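Local structure of cellobiose 2-epimerase (Spirochaeta thermophila DSM 6192, 5ZIG) at residues A[55-60]-A[89-94]; A[63-68]-A[82-87]; A[99-103]-A[169-173]; A[149-153]-A[201-205]. The protein probably catalyses the reversible epimerization of cellobiose to 4-O-β-D-glucosyl-D-mannose, converting the glucose at the reducing end into mannose. All coordinates share one frame; numbering follows the deposited sequence.

Contact 1 of 4, residues A[55-60]-A[89-94]; sequences KGLVMT and FLTHAL
L57 and L94 bring their CA atoms to 6.5 Å, and T60 and L90 theirs to 6.7 Å, where strand 55-56 and the first turn of helix 57-73 lie against the late part of helix 77-94. F89 lies against K55 of the strand and T60 of the helix. Its chi1 of -164° sets CG opposite the backbone N, and the extended chain of K55 crosses the ring at about a right angle, K55 CD coming within 3.3 Å of F89 CZ. At the ring's edge sits CG2 of T60, while A93 CB covers one face. Shrinking F89 to an alanine would probably open a gap beside the K55 methylenes and leave T60 CG2 without its aromatic neighbour. L94 meets T60 tip to tip, L94 CD1 on T60 CB at 3.6 Å, and L57 CD1 touches L90 CD1 at 3.7 Å. T60 suits the start of its helix: its methyl faces the partner helix while OG1 donates to G56 O at 2.8 Å, on the opposite face of that carbonyl from T60 N. Packing, without hydrogen bonds, therefore joins the segments. Lysine suits such a place: its carbons pack, and NZ finds D35, G39 O and P108 O.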
loop_
_atom_site.group_PDB
_atom_site.type_symbol
_atom_site.label_atom_id
_atom_site.label_comp_id
_atom_site.label_asym_id
_atom_site.label_seq_id
_atom_site.Cartn_x
_atom_site.Cartn_y
_atom_site.Cartn_z
ATOM N N LYS A 55 -14.842 -11.814 3.540
ATOM C CA LYS A 55 -13.503 -11.673 2.987
ATOM C C LYS A 55 -13.465 -10.532 1.977
ATOM O O LYS A 55 -14.258 -10.499 1.025
ATOM C CB LYS A 55 -13.048 -12.990 2.367
ATOM C CG LYS A 55 -13.422 -14.178 3.243
ATOM C CD LYS A 55 -13.137 -15.510 2.574
ATOM C CE LYS A 55 -13.049 -16.629 3.594
ATOM N NZ LYS A 55 -13.117 -17.969 2.957
ATOM N N GLY A 56 -12.552 -9.586 2.211
ATOM C CA GLY A 56 -12.489 -8.395 1.406
ATOM C C GLY A 56 -11.659 -8.582 0.152
ATOM O O GLY A 56 -10.756 -9.419 0.093
ATOM N N LEU A 57 -11.986 -7.772 -0.853
ATOM C CA LEU A 57 -11.200 -7.729 -2.077
ATOM C C LEU A 57 -9.770 -7.277 -1.795
ATOM O O LEU A 57 -8.815 -7.932 -2.218
ATOM C CB LEU A 57 -11.876 -6.793 -3.079
ATOM C CG LEU A 57 -11.050 -6.454 -4.308
ATOM C CD1 LEU A 57 -10.578 -7.724 -5.042
ATOM C CD2 LEU A 57 -11.861 -5.514 -5.224
ATOM N N VAL A 58 -9.620 -6.134 -1.110
ATOM C CA VAL A 58 -8.302 -5.590 -0.755
ATOM C C VAL A 58 -7.466 -6.625 -0.011
ATOM O O VAL A 58 -6.327 -6.910 -0.385
ATOM C CB VAL A 58 -8.458 -4.312 0.091
ATOM C CG1 VAL A 58 -7.091 -3.685 0.371
ATOM C CG2 VAL A 58 -9.393 -3.319 -0.576
ATOM N N MET A 59 -8.020 -7.191 1.065
ATOM C CA MET A 59 -7.250 -8.117 1.894
ATOM C C MET A 59 -6.810 -9.341 1.097
ATOM O O MET A 59 -5.652 -9.769 1.185
ATOM C CB MET A 59 -8.077 -8.523 3.114
ATOM C CG MET A 59 -7.439 -9.553 4.019
ATOM S SD MET A 59 -8.685 -10.748 4.570
ATOM C CE MET A 59 -8.995 -11.584 3.020
ATOM N N THR A 60 -7.709 -9.894 0.285
ATOM C CA THR A 60 -7.372 -11.071 -0.510
ATOM C C THR A 60 -6.302 -10.752 -1.548
ATOM O O THR A 60 -5.402 -11.564 -1.788
ATOM C CB THR A 60 -8.636 -11.601 -1.184
ATOM O OG1 THR A 60 -9.583 -11.964 -0.167
ATOM C CG2 THR A 60 -8.325 -12.817 -2.080
ATOM N N PHE A 89 -9.183 -17.928 -5.106
ATOM C CA PHE A 89 -10.289 -17.258 -4.426
ATOM C C PHE A 89 -10.559 -15.889 -5.022
ATOM O O PHE A 89 -11.719 -15.461 -5.103
ATOM C CB PHE A 89 -10.016 -17.124 -2.930
ATOM C CG PHE A 89 -11.253 -16.806 -2.126
ATOM C CD1 PHE A 89 -12.175 -17.799 -1.824
ATOM C CD2 PHE A 89 -11.500 -15.513 -1.693
ATOM C CE1 PHE A 89 -13.339 -17.508 -1.092
ATOM C CE2 PHE A 89 -12.647 -15.206 -0.966
ATOM C CZ PHE A 89 -13.580 -16.211 -0.671
ATOM N N LEU A 90 -9.502 -15.183 -5.424
ATOM C CA LEU A 90 -9.678 -13.908 -6.101
ATOM C C LEU A 90 -10.436 -14.074 -7.413
ATOM O O LEU A 90 -11.289 -13.249 -7.757
ATOM C CB LEU A 90 -8.323 -13.263 -6.359
ATOM C CG LEU A 90 -8.423 -11.948 -7.109
ATOM C CD1 LEU A 90 -9.096 -10.898 -6.236
ATOM C CD2 LEU A 90 -7.019 -11.517 -7.594
ATOM N N THR A 91 -10.145 -15.128 -8.160
ATOM C CA THR A 91 -10.673 -15.203 -9.509
ATOM C C THR A 91 -11.928 -16.050 -9.635
ATOM O O THR A 91 -12.563 -16.000 -10.687
ATOM C CB THR A 91 -9.606 -15.725 -10.479
ATOM O OG1 THR A 91 -9.134 -17.005 -10.052
ATOM C CG2 THR A 91 -8.467 -14.742 -10.559
ATOM N N HIS A 92 -12.303 -16.806 -8.599
ATOM C CA HIS A 92 -13.512 -17.608 -8.608
ATOM C C HIS A 92 -14.595 -17.082 -7.680
ATOM O O HIS A 92 -15.762 -17.434 -7.866
ATOM C CB HIS A 92 -13.214 -19.058 -8.202
ATOM C CG HIS A 92 -12.352 -19.799 -9.171
ATOM N ND1 HIS A 92 -11.139 -19.313 -9.615
ATOM C CD2 HIS A 92 -12.517 -21.001 -9.771
ATOM C CE1 HIS A 92 -10.601 -20.180 -10.454
ATOM N NE2 HIS A 92 -11.416 -21.213 -10.565
ATOM N N ALA A 93 -14.238 -16.284 -6.671
ATOM C CA ALA A 93 -15.216 -15.691 -5.770
ATOM C C ALA A 93 -15.339 -14.184 -5.959
ATOM O O ALA A 93 -16.436 -13.687 -6.246
ATOM C CB ALA A 93 -14.871 -16.026 -4.310
ATOM N N LEU A 94 -14.232 -13.435 -5.843
ATOM C CA LEU A 94 -14.319 -11.978 -5.924
ATOM C C LEU A 94 -14.522 -11.469 -7.355
ATOM O O LEU A 94 -15.008 -10.344 -7.552
ATOM C CB LEU A 94 -13.065 -11.362 -5.294
ATOM C CG LEU A 94 -13.065 -11.559 -3.765
ATOM C CD1 LEU A 94 -11.642 -11.692 -3.191
ATOM C CD2 LEU A 94 -13.864 -10.452 -3.037
#

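Contact 2 of 4, residues A[63-68]-A[82-87]; sequences HLWTFS and AAGNAY
L64, F67 and S68 pack against A82, A83, A86 and Y87 in an antiparallel helical hairpin, one of the helix pairs from which the (α/α)6 barrel of this epimerase family is built. The segment axes approach to 8.2 Å at 157°. Such closeness suits alanine: the small side chains of A82, A83 and A86 let the backbones draw together until the CA atoms of F67 and A83 are 5.0 Å apart.

Aliphatic contacts form one group. A86 CB rests on L64 CB at 3.9 Å, and A83 CB on F67 CB at 3.8 Å. L64, its CG anti to the backbone N (chi1 -180°), lies alongside Y87, with CD2 near the edge of the ring. L64 CD1 also presses to 3.2 Å from A83 O, a tight contact with a carbonyl already engaged by Y87 N.

The aromatic contribution is a CH-pi interaction: A82 CB stands almost centrally over one face of F67, 3.7 Å from the centroid, while W30 and L31 of helix 7-31 also touch that phenylalanine. The Y87 ring stacks on Y132, and its OH is hydrogen-bonded to E140.

Side-chain hydrogen bonds go to partners other than the facing segment. H63 ND1 is bonded to S383, and S68, small enough to sit beside A83 CB, turns OG back to L64 O, reaching it at 2.9 Å from the opposite face to S68 N.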
loop_
_atom_site.group_PDB
_atom_site.type_symbol
_atom_site.label_atom_id
_atom_site.label_comp_id
_atom_site.label_asym_id
_atom_site.label_seq_id
_atom_site.Cartn_x
_atom_site.Cartn_y
_atom_site.Cartn_z
ATOM N N HIS A 63 -2.877 -10.373 0.170
ATOM C CA HIS A 63 -2.248 -11.666 0.425
ATOM C C HIS A 63 -1.707 -12.283 -0.855
ATOM O O HIS A 63 -0.624 -12.884 -0.850
ATOM C CB HIS A 63 -3.232 -12.615 1.108
ATOM C CG HIS A 63 -3.530 -12.247 2.530
ATOM N ND1 HIS A 63 -2.554 -11.828 3.413
ATOM C CD2 HIS A 63 -4.700 -12.200 3.212
ATOM C CE1 HIS A 63 -3.112 -11.558 4.584
ATOM N NE2 HIS A 63 -4.411 -11.788 4.490
ATOM N N LEU A 64 -2.445 -12.148 -1.968
ATOM C CA LEU A 64 -1.905 -12.592 -3.250
ATOM C C LEU A 64 -0.589 -11.886 -3.570
ATOM O O LEU A 64 0.391 -12.529 -3.966
ATOM C CB LEU A 64 -2.913 -12.358 -4.376
ATOM C CG LEU A 64 -2.334 -12.837 -5.730
ATOM C CD1 LEU A 64 -1.858 -14.290 -5.636
ATOM C CD2 LEU A 64 -3.286 -12.656 -6.943
ATOM N N TRP A 65 -0.558 -10.554 -3.434
ATOM C CA TRP A 65 0.671 -9.819 -3.716
ATOM C C TRP A 65 1.781 -10.262 -2.771
ATOM O O TRP A 65 2.893 -10.566 -3.208
ATOM C CB TRP A 65 0.442 -8.302 -3.618
ATOM C CG TRP A 65 1.689 -7.467 -3.960
ATOM C CD1 TRP A 65 2.023 -6.948 -5.186
ATOM C CD2 TRP A 65 2.735 -7.059 -3.056
ATOM N NE1 TRP A 65 3.203 -6.251 -5.099
ATOM C CE2 TRP A 65 3.658 -6.299 -3.803
ATOM C CE3 TRP A 65 2.965 -7.247 -1.687
ATOM C CZ2 TRP A 65 4.812 -5.752 -3.235
ATOM C CZ3 TRP A 65 4.123 -6.695 -1.122
ATOM C CH2 TRP A 65 5.016 -5.952 -1.895
ATOM N N THR A 66 1.470 -10.377 -1.479
ATOM C CA THR A 66 2.508 -10.707 -0.506
ATOM C C THR A 66 3.172 -12.044 -0.828
ATOM O O THR A 66 4.404 -12.133 -0.888
ATOM C CB THR A 66 1.923 -10.706 0.906
ATOM O OG1 THR A 66 1.703 -9.353 1.330
ATOM C CG2 THR A 66 2.869 -11.400 1.895
ATOM N N PHE A 67 2.381 -13.087 -1.091
ATOM C CA PHE A 67 2.970 -14.409 -1.270
ATOM C C PHE A 67 3.608 -14.603 -2.638
ATOM O O PHE A 67 4.497 -15.459 -2.779
ATOM C CB PHE A 67 1.926 -15.498 -1.003
ATOM C CG PHE A 67 1.660 -15.686 0.469
ATOM C CD1 PHE A 67 2.556 -16.381 1.256
ATOM C CD2 PHE A 67 0.561 -15.111 1.065
ATOM C CE1 PHE A 67 2.335 -16.534 2.611
ATOM C CE2 PHE A 67 0.324 -15.266 2.414
ATOM C CZ PHE A 67 1.205 -15.967 3.190
ATOM N N SER A 68 3.175 -13.844 -3.640
ATOM C CA SER A 68 3.910 -13.793 -4.901
ATOM C C SER A 68 5.329 -13.255 -4.690
ATOM O O SER A 68 6.311 -13.850 -5.146
ATOM C CB SER A 68 3.146 -12.920 -5.884
ATOM O OG SER A 68 1.895 -13.503 -6.214
ATOM N N ALA A 82 0.245 -20.737 -1.134
ATOM C CA ALA A 82 -0.621 -19.711 -0.565
ATOM C C ALA A 82 -1.011 -18.691 -1.619
ATOM O O ALA A 82 -2.169 -18.267 -1.685
ATOM C CB ALA A 82 0.067 -19.031 0.623
ATOM N N ALA A 83 -0.057 -18.294 -2.465
ATOM C CA ALA A 83 -0.385 -17.386 -3.555
ATOM C C ALA A 83 -1.460 -17.995 -4.453
ATOM O O ALA A 83 -2.460 -17.344 -4.763
ATOM C CB ALA A 83 0.870 -17.040 -4.348
ATOM N N GLY A 84 -1.266 -19.247 -4.870
ATOM C CA GLY A 84 -2.284 -19.926 -5.657
ATOM C C GLY A 84 -3.622 -19.974 -4.948
ATOM O O GLY A 84 -4.673 -19.817 -5.577
ATOM N N ASN A 85 -3.602 -20.184 -3.625
ATOM C CA ASN A 85 -4.845 -20.177 -2.863
ATOM C C ASN A 85 -5.505 -18.815 -2.943
ATOM O O ASN A 85 -6.708 -18.705 -3.204
ATOM C CB ASN A 85 -4.598 -20.560 -1.400
ATOM C CG ASN A 85 -5.852 -20.417 -0.544
ATOM O OD1 ASN A 85 -6.975 -20.632 -1.019
ATOM N ND2 ASN A 85 -5.674 -20.048 0.714
ATOM N N ALA A 86 -4.733 -17.756 -2.703
ATOM C CA ALA A 86 -5.312 -16.425 -2.785
ATOM C C ALA A 86 -5.755 -16.108 -4.204
ATOM O O ALA A 86 -6.747 -15.396 -4.404
ATOM C CB ALA A 86 -4.315 -15.387 -2.285
ATOM N N TYR A 87 -5.063 -16.656 -5.196
ATOM C CA TYR A 87 -5.412 -16.355 -6.582
ATOM C C TYR A 87 -6.739 -17.009 -6.966
ATOM O O TYR A 87 -7.628 -16.346 -7.507
ATOM C CB TYR A 87 -4.292 -16.811 -7.510
ATOM C CG TYR A 87 -4.604 -16.686 -8.988
ATOM C CD1 TYR A 87 -4.634 -15.447 -9.618
ATOM C CD2 TYR A 87 -4.869 -17.814 -9.746
ATOM C CE1 TYR A 87 -4.903 -15.345 -10.949
ATOM C CE2 TYR A 87 -5.158 -17.724 -11.084
ATOM C CZ TYR A 87 -5.172 -16.490 -11.682
ATOM O OH TYR A 87 -5.455 -16.414 -13.023
#

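Contact 3 of 4, residues A[99-103]-A[169-173]; sequences HRGFF and TEDWS
The indole N-H of W172 points at R100 O from well above the carbonyl plane, 58° out of it, and so misses the oxygen's lone pairs. The bond is nevertheless fairly straight at its hydrogen (162°), with NE1 and O 3.2 Å apart, and R100 O lies in the plane of the indole; K117 NZ is a second donor to the same oxygen. Glycine suits position G101: its phi is positive, and a beta-carbon there would run into W172 CZ2. With a leucine in place of W172, R100 O would probably lose its indole donor, and a gap would open beside G101.

W172 closes a type I beta turn that begins at T169, in the loop joining strands 167-168 and 175-176, and this turn is docked on the loop that follows helix 77-94. An Asx turn overlaps it: D171 OD1 accepts from S173 N, and also from the hydroxyls of T169 and S173, so three bonds converge on that one oxygen. D171 meets H99 with CA and CB rather than its carboxylate: CA lies over one face of the imidazole, 4.1 Å from the centroid, in a CH-pi contact. At the ring's edge a water lies 3.1 Å from H99 ND1 and donates to D171 O at 3.3 Å.

E170 is fully extended, its CG anti to the backbone N (chi1 -179°), and this reach brings OE2 to the edge of the F103 ring, 3.5 Å from CE1. The same oxygen forms a salt bridge with R115.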
loop_
_atom_site.group_PDB
_atom_site.type_symbol
_atom_site.label_atom_id
_atom_site.label_comp_id
_atom_site.label_asym_id
_atom_site.label_seq_id
_atom_site.Cartn_x
_atom_site.Cartn_y
_atom_site.Cartn_z
ATOM N N HIS A 99 -20.152 -8.884 -15.165
ATOM C CA HIS A 99 -19.837 -7.503 -15.515
ATOM C C HIS A 99 -18.351 -7.184 -15.432
ATOM O O HIS A 99 -17.971 -6.027 -15.635
ATOM C CB HIS A 99 -20.623 -6.541 -14.617
ATOM C CG HIS A 99 -22.092 -6.855 -14.535
ATOM N ND1 HIS A 99 -23.001 -6.436 -15.490
ATOM C CD2 HIS A 99 -22.803 -7.555 -13.621
ATOM C CE1 HIS A 99 -24.208 -6.866 -15.165
ATOM N NE2 HIS A 99 -24.117 -7.539 -14.028
ATOM N N ARG A 100 -17.516 -8.176 -15.117
ATOM C CA ARG A 100 -16.062 -8.032 -14.997
ATOM C C ARG A 100 -15.658 -7.141 -13.825
ATOM O O ARG A 100 -16.515 -6.633 -13.085
ATOM C CB ARG A 100 -15.463 -7.511 -16.306
ATOM C CG ARG A 100 -15.930 -8.288 -17.537
ATOM C CD ARG A 100 -15.903 -9.786 -17.280
ATOM N NE ARG A 100 -16.765 -10.510 -18.204
ATOM C CZ ARG A 100 -16.325 -11.418 -19.066
ATOM N NH1 ARG A 100 -15.029 -11.709 -19.108
ATOM N NH2 ARG A 100 -17.174 -12.032 -19.882
ATOM N N GLY A 101 -14.355 -6.954 -13.647
ATOM C CA GLY A 101 -13.858 -6.372 -12.408
ATOM C C GLY A 101 -14.125 -7.303 -11.230
ATOM O O GLY A 101 -14.564 -8.445 -11.375
ATOM N N PHE A 102 -13.874 -6.777 -10.036
ATOM C CA PHE A 102 -13.923 -7.566 -8.815
ATOM C C PHE A 102 -14.892 -6.943 -7.819
ATOM O O PHE A 102 -14.908 -5.719 -7.638
ATOM C CB PHE A 102 -12.501 -7.710 -8.198
ATOM C CG PHE A 102 -11.543 -8.450 -9.100
ATOM C CD1 PHE A 102 -10.902 -7.791 -10.136
ATOM C CD2 PHE A 102 -11.349 -9.805 -8.963
ATOM C CE1 PHE A 102 -10.072 -8.469 -10.989
ATOM C CE2 PHE A 102 -10.533 -10.482 -9.822
ATOM C CZ PHE A 102 -9.886 -9.808 -10.835
ATOM N N PHE A 103 -15.717 -7.795 -7.204
ATOM C CA PHE A 103 -16.576 -7.370 -6.103
ATOM C C PHE A 103 -15.758 -6.882 -4.904
ATOM O O PHE A 103 -14.631 -7.319 -4.670
ATOM C CB PHE A 103 -17.467 -8.525 -5.635
ATOM C CG PHE A 103 -18.348 -9.095 -6.688
ATOM C CD1 PHE A 103 -19.309 -8.309 -7.304
ATOM C CD2 PHE A 103 -18.250 -10.434 -7.041
ATOM C CE1 PHE A 103 -20.137 -8.853 -8.274
ATOM C CE2 PHE A 103 -19.077 -10.979 -8.009
ATOM C CZ PHE A 103 -20.016 -10.191 -8.621
ATOM N N THR A 169 -21.304 1.268 -9.594
ATOM C CA THR A 169 -22.277 0.208 -9.416
ATOM C C THR A 169 -21.772 -1.085 -10.053
ATOM O O THR A 169 -20.817 -1.097 -10.842
ATOM C CB THR A 169 -23.613 0.602 -10.041
ATOM O OG1 THR A 169 -23.384 1.156 -11.346
ATOM C CG2 THR A 169 -24.341 1.629 -9.179
ATOM N N GLU A 170 -22.455 -2.183 -9.721
ATOM C CA GLU A 170 -21.985 -3.499 -10.133
ATOM C C GLU A 170 -21.745 -3.566 -11.643
ATOM O O GLU A 170 -20.699 -4.054 -12.092
ATOM C CB GLU A 170 -22.982 -4.570 -9.681
ATOM C CG GLU A 170 -22.555 -5.978 -10.054
ATOM C CD GLU A 170 -23.557 -7.034 -9.623
ATOM O OE1 GLU A 170 -24.632 -6.660 -9.100
ATOM O OE2 GLU A 170 -23.265 -8.237 -9.818
ATOM N N ASP A 171 -22.682 -3.029 -12.442
ATOM C CA ASP A 171 -22.598 -3.084 -13.897
ATOM C C ASP A 171 -21.652 -2.045 -14.489
ATOM O O ASP A 171 -21.590 -1.927 -15.718
ATOM C CB ASP A 171 -24.000 -2.929 -14.515
ATOM C CG ASP A 171 -24.683 -1.615 -14.129
ATOM O OD1 ASP A 171 -23.984 -0.643 -13.754
ATOM O OD2 ASP A 171 -25.926 -1.544 -14.209
ATOM N N TRP A 172 -20.943 -1.285 -13.648
ATOM C CA TRP A 172 -19.966 -0.256 -14.026
ATOM C C TRP A 172 -20.606 0.919 -14.760
ATOM O O TRP A 172 -19.920 1.643 -15.502
ATOM C CB TRP A 172 -18.828 -0.831 -14.880
ATOM C CG TRP A 172 -17.804 -1.677 -14.160
ATOM C CD1 TRP A 172 -17.789 -3.038 -14.074
ATOM C CD2 TRP A 172 -16.622 -1.222 -13.475
ATOM N NE1 TRP A 172 -16.691 -3.458 -13.363
ATOM C CE2 TRP A 172 -15.951 -2.367 -12.996
ATOM C CE3 TRP A 172 -16.059 0.038 -13.240
ATOM C CZ2 TRP A 172 -14.760 -2.290 -12.269
ATOM C CZ3 TRP A 172 -14.858 0.109 -12.511
ATOM C CH2 TRP A 172 -14.237 -1.047 -12.038
ATOM N N SER A 173 -21.900 1.148 -14.556
ATOM C CA SER A 173 -22.615 2.180 -15.296
ATOM C C SER A 173 -22.662 3.522 -14.580
ATOM O O SER A 173 -22.664 4.563 -15.243
ATOM C CB SER A 173 -24.061 1.735 -15.562
ATOM O OG SER A 173 -24.874 1.903 -14.412
HETATM O O HOH W 1 -21.401 -4.706 -17.478
#

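Contact 4 of 4, residues A[149-153]-A[201-205]; sequences FDLLE and YSTLF
Y201 reaches from helix 191-208 to helix 139-156 and meets F149, L152 and E153 there, forming the dense part of a contact between these two helices of the (α/α)6 barrel. F149 turns its edge toward one face of the tyrosine, the ring centroids 5.0 Å apart and the planes at 64°, with CD1 only 3.5 Å from Y201 CZ. At the phenol end, L152 CB comes to 3.2 Å from Y201 OH, and the hydroxyl donates to E153 OE2 at 2.8 Å. The glutamate can meet it because its chain bends at chi2 (-62°): CG folds over a face of the F149 ring, and the carboxylate returns to the tyrosine, using the anti lone pair of OE2.

Elsewhere the fit is looser. The segment axes stay 13.3 Å apart, too far for backbones to touch, so only long side chains can span the interval; tyrosine, phenylalanine and leucine suit it. L204 contributes a single branch, CD2, 3.9 Å from F149 CD1. D150 points away from helix 191-208 on a partly exposed side, where it makes a weak, long ion pair with R212.

Y164 OH is also hydrogen-bonded to E153 OE2. Two phenol hydroxyls on one buried oxygen would probably stabilise the carboxylate as an anion, and in return it fixes the rotation of the Y201 hydroxyl beside the apolar F149 and L152.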
loop_
_atom_site.group_PDB
_atom_site.type_symbol
_atom_site.label_atom_id
_atom_site.label_comp_id
_atom_site.label_asym_id
_atom_site.label_seq_id
_atom_site.Cartn_x
_atom_site.Cartn_y
_atom_site.Cartn_z
ATOM N N PHE A 149 -7.509 -3.262 -15.789
ATOM C CA PHE A 149 -6.930 -2.017 -16.315
ATOM C C PHE A 149 -7.848 -1.379 -17.356
ATOM O O PHE A 149 -8.166 -0.186 -17.283
ATOM C CB PHE A 149 -5.565 -2.320 -16.939
ATOM C CG PHE A 149 -4.904 -1.134 -17.622
ATOM C CD1 PHE A 149 -4.267 -0.137 -16.882
ATOM C CD2 PHE A 149 -4.941 -1.011 -19.000
ATOM C CE1 PHE A 149 -3.638 0.943 -17.514
ATOM C CE2 PHE A 149 -4.325 0.077 -19.640
ATOM C CZ PHE A 149 -3.667 1.051 -18.891
ATOM N N ASP A 150 -8.300 -2.172 -18.330
ATOM C CA ASP A 150 -9.156 -1.609 -19.375
ATOM C C ASP A 150 -10.418 -1.007 -18.783
ATOM O O ASP A 150 -10.894 0.029 -19.262
ATOM C CB ASP A 150 -9.493 -2.675 -20.420
ATOM C CG ASP A 150 -8.378 -2.855 -21.428
ATOM O OD1 ASP A 150 -7.508 -1.959 -21.491
ATOM O OD2 ASP A 150 -8.358 -3.883 -22.143
ATOM N N LEU A 151 -10.955 -1.617 -17.716
ATOM C CA LEU A 151 -12.165 -1.072 -17.098
ATOM C C LEU A 151 -11.863 0.229 -16.378
ATOM O O LEU A 151 -12.636 1.195 -16.463
ATOM C CB LEU A 151 -12.765 -2.073 -16.113
ATOM C CG LEU A 151 -13.552 -3.274 -16.634
ATOM C CD1 LEU A 151 -13.852 -4.203 -15.465
ATOM C CD2 LEU A 151 -14.838 -2.828 -17.334
ATOM N N LEU A 152 -10.768 0.237 -15.604
ATOM C CA LEU A 152 -10.315 1.445 -14.932
ATOM C C LEU A 152 -10.154 2.608 -15.909
ATOM O O LEU A 152 -10.501 3.753 -15.588
ATOM C CB LEU A 152 -8.998 1.162 -14.206
ATOM C CG LEU A 152 -9.012 0.541 -12.807
ATOM C CD1 LEU A 152 -10.147 -0.468 -12.612
ATOM C CD2 LEU A 152 -7.668 -0.107 -12.506
ATOM N N GLU A 153 -9.619 2.340 -17.103
ATOM C CA GLU A 153 -9.458 3.412 -18.069
ATOM C C GLU A 153 -10.778 3.690 -18.782
ATOM O O GLU A 153 -11.204 4.845 -18.887
ATOM C CB GLU A 153 -8.348 3.065 -19.069
ATOM C CG GLU A 153 -6.970 2.841 -18.419
ATOM C CD GLU A 153 -6.454 4.070 -17.708
ATOM O OE1 GLU A 153 -6.255 5.119 -18.368
ATOM O OE2 GLU A 153 -6.264 3.983 -16.468
ATOM N N TYR A 201 -0.221 0.642 -11.354
ATOM C CA TYR A 201 0.205 0.849 -12.739
ATOM C C TYR A 201 1.720 0.795 -12.863
ATOM O O TYR A 201 2.238 0.196 -13.812
ATOM C CB TYR A 201 -0.330 2.174 -13.270
ATOM C CG TYR A 201 -1.815 2.147 -13.602
ATOM C CD1 TYR A 201 -2.601 1.041 -13.287
ATOM C CD2 TYR A 201 -2.421 3.214 -14.238
ATOM C CE1 TYR A 201 -3.961 1.010 -13.591
ATOM C CE2 TYR A 201 -3.809 3.201 -14.545
ATOM C CZ TYR A 201 -4.559 2.089 -14.225
ATOM O OH TYR A 201 -5.916 2.043 -14.533
ATOM N N SER A 202 2.444 1.421 -11.926
ATOM C CA SER A 202 3.903 1.268 -11.896
ATOM C C SER A 202 4.303 -0.198 -12.024
ATOM O O SER A 202 5.177 -0.550 -12.825
ATOM C CB SER A 202 4.493 1.871 -10.615
ATOM O OG SER A 202 4.388 3.290 -10.604
ATOM N N THR A 203 3.630 -1.075 -11.275
ATOM C CA THR A 203 3.957 -2.499 -11.281
ATOM C C THR A 203 3.468 -3.188 -12.560
ATOM O O THR A 203 4.162 -4.062 -13.098
ATOM C CB THR A 203 3.381 -3.156 -10.005
ATOM O OG1 THR A 203 4.164 -2.758 -8.870
ATOM C CG2 THR A 203 3.385 -4.688 -10.081
ATOM N N LEU A 204 2.286 -2.816 -13.068
ATOM C CA LEU A 204 1.844 -3.369 -14.352
ATOM C C LEU A 204 2.784 -2.936 -15.473
ATOM O O LEU A 204 3.115 -3.731 -16.358
ATOM C CB LEU A 204 0.392 -2.952 -14.648
ATOM C CG LEU A 204 -0.240 -3.507 -15.938
ATOM C CD1 LEU A 204 -0.294 -5.043 -15.925
ATOM C CD2 LEU A 204 -1.615 -2.903 -16.239
ATOM N N PHE A 205 3.267 -1.694 -15.417
ATOM C CA PHE A 205 4.239 -1.225 -16.406
ATOM C C PHE A 205 5.595 -1.914 -16.245
ATOM O O PHE A 205 6.242 -2.256 -17.241
ATOM C CB PHE A 205 4.407 0.292 -16.308
ATOM C CG PHE A 205 5.401 0.860 -17.286
ATOM C CD1 PHE A 205 5.079 0.986 -18.626
ATOM C CD2 PHE A 205 6.662 1.265 -16.860
ATOM C CE1 PHE A 205 5.987 1.507 -19.523
ATOM C CE2 PHE A 205 7.576 1.786 -17.745
ATOM C CZ PHE A 205 7.240 1.910 -19.080
#

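In the fold
Contacts 1 and 2 join the same two helices, 57-73 and 77-94, at successive levels, and meet where L90 CD2 touches L64 CD2; both are buried and joined by packing of largely apolar side chains. Contact 3 lies further out, its centre about 23 Å from the centre of the chain, and is partly exposed: loops replace helices, and a polar bond, a water and a carboxylate-held turn replace close-packed alanines and leucines. It touches contact 1, L94 O probably bonding to F103 N. Contact 4 is buried again but joins helices 139-156 and 191-208, adding a polar bond to aromatic packing. It adjoins contact 3 through L151 CD1, which touches G101 N and W172 NE1.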